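Local coordinates for putative cell surface protein, similar to internalin proteins (Listeria monocytogenes EGD-e, PDB 5KZS) that is of unknown function but, as a leucine-rich-repeat cell-surface protein similar to internalins, probably takes part in binding partner proteins, at residues L151-A154 and D155-I158. Numbering follows the deposited sequence.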
loop_
_atom_site.group_PDB
_atom_site.type_symbol
_atom_site.label_atom_id
_atom_site.label_comp_id
_atom_site.label_asym_id
_atom_site.label_seq_id
_atom_site.Cartn_x
_atom_site.Cartn_y
_atom_site.Cartn_z
ATOM N N LEU A 151 1.882 1.534 9.350
ATOM C CA LEU A 151 2.351 2.472 8.322
ATOM C C LEU A 151 1.601 2.273 7.017
ATOM O O LEU A 151 1.709 1.213 6.398
ATOM C CB LEU A 151 3.859 2.302 8.110
ATOM C CG LEU A 151 4.570 3.123 7.018
ATOM C CD1 LEU A 151 4.273 4.610 7.184
ATOM C CD2 LEU A 151 6.074 2.884 7.027
ATOM N N TYR A 152 0.836 3.285 6.606
ATOM C CA TYR A 152 -0.054 3.172 5.439
ATOM C C TYR A 152 0.432 4.084 4.333
ATOM O O TYR A 152 0.344 5.296 4.448
ATOM C CB TYR A 152 -1.500 3.515 5.816
ATOM C CG TYR A 152 -2.085 2.564 6.822
ATOM C CD1 TYR A 152 -1.932 2.780 8.187
ATOM C CD2 TYR A 152 -2.783 1.433 6.414
ATOM C CE1 TYR A 152 -2.477 1.907 9.118
ATOM C CE2 TYR A 152 -3.313 0.548 7.336
ATOM C CZ TYR A 152 -3.152 0.791 8.681
ATOM O OH TYR A 152 -3.671 -0.089 9.578
HETATM N N MSE A 153 0.958 3.495 3.268
HETATM C CA MSE A 153 1.565 4.254 2.194
HETATM C C MSE A 153 1.061 3.768 0.858
HETATM O O MSE A 153 1.842 3.557 -0.071
HETATM C CB MSE A 153 3.049 3.995 2.303
HETATM C CG MSE A 153 3.645 4.164 3.696
HETATM SE SE MSE A 153 4.213 6.024 3.820
HETATM C CE MSE A 153 5.948 5.711 2.992
ATOM N N ALA A 154 -0.255 3.598 0.741
ATOM C CA ALA A 154 -0.861 3.060 -0.478
ATOM C C ALA A 154 -1.135 4.156 -1.491
ATOM O O ALA A 154 -1.312 5.294 -1.121
ATOM C CB ALA A 154 -2.147 2.347 -0.131
ATOM N N ASP A 155 -1.172 3.814 -2.770
ATOM C CA ASP A 155 -1.545 4.767 -3.828
ATOM C C ASP A 155 -0.618 5.981 -3.903
ATOM O O ASP A 155 -1.064 7.105 -4.160
ATOM C CB ASP A 155 -3.015 5.214 -3.670
ATOM C CG ASP A 155 -3.592 5.864 -4.943
ATOM O OD1 ASP A 155 -3.038 5.685 -6.051
ATOM O OD2 ASP A 155 -4.609 6.572 -4.830
HETATM N N MSE A 156 0.679 5.750 -3.697
HETATM C CA MSE A 156 1.666 6.841 -3.692
HETATM C C MSE A 156 2.662 6.784 -4.830
HETATM O O MSE A 156 3.583 7.572 -4.844
HETATM C CB MSE A 156 2.420 6.837 -2.357
HETATM C CG MSE A 156 1.501 6.875 -1.154
HETATM SE SE MSE A 156 2.530 7.317 0.464
HETATM C CE MSE A 156 2.771 9.249 0.209
HETATM N N MSE A 157 2.487 5.889 -5.800
HETATM C CA MSE A 157 3.478 5.682 -6.878
HETATM C C MSE A 157 4.838 5.262 -6.362
HETATM O O MSE A 157 5.855 5.619 -6.934
HETATM C CB MSE A 157 3.602 6.887 -7.808
HETATM C CG MSE A 157 2.236 7.290 -8.316
HETATM SE SE MSE A 157 2.437 8.509 -9.849
HETATM C CE MSE A 157 0.507 8.785 -10.169
ATOM N N ILE A 158 4.847 4.469 -5.292
ATOM C CA ILE A 158 6.065 3.923 -4.693
ATOM C C ILE A 158 6.715 2.863 -5.590
ATOM O O ILE A 158 6.027 1.983 -6.106
ATOM C CB ILE A 158 5.772 3.345 -3.273
ATOM C CG1 ILE A 158 5.709 4.492 -2.256
ATOM C CG2 ILE A 158 6.811 2.313 -2.822
ATOM C CD1 ILE A 158 5.076 4.121 -0.932
#
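Met156 and Ile158 pack against Met153 just beyond the strand 150-152, and Asp155 makes the turn that allows it: with phi/psi of 60/38° it takes a left-handed backbone conformation, which swings the chain aside, out of the strand direction, while its carboxylate leads away from the preceding residues. The turn brings Met156, a selenomethionine, over the peptide between Met153 and Ala154. Its CG lies 3.2 Å from Ala154 O and 3.5 Å from Met153 O, and its SE is 3.6 Å from Met153 CA and 3.8 Å from Met153 CB. CG stands anti to the carbonyl carbon (chi1 -54°), which directs the chain toward Met153, itself a selenomethionine; the two side chains cross at a slant, with Met153 SE 4.0 Å from Met156 SE. A second left-handed residue, Met157, then brings the chain inward again. Ile158 reaches Met153 with the end of its longer branch, CD1 being 3.8 Å from Met153 CB and 3.4 Å from Met153 O. That carbonyl oxygen accepts a hydrogen bond from Asn180 ND2, while Asn180 OD1 accepts hydrogen bonds from the backbone N of Met156 and of Ile158, so one side-chain amide ties both limbs of the turn together. Asn180 holds the asparagine position of the following leucine-rich repeat, where Met156 stands in this one; its bonding to the turn after the parallel strand follows the asparagine ladder of such solenoids.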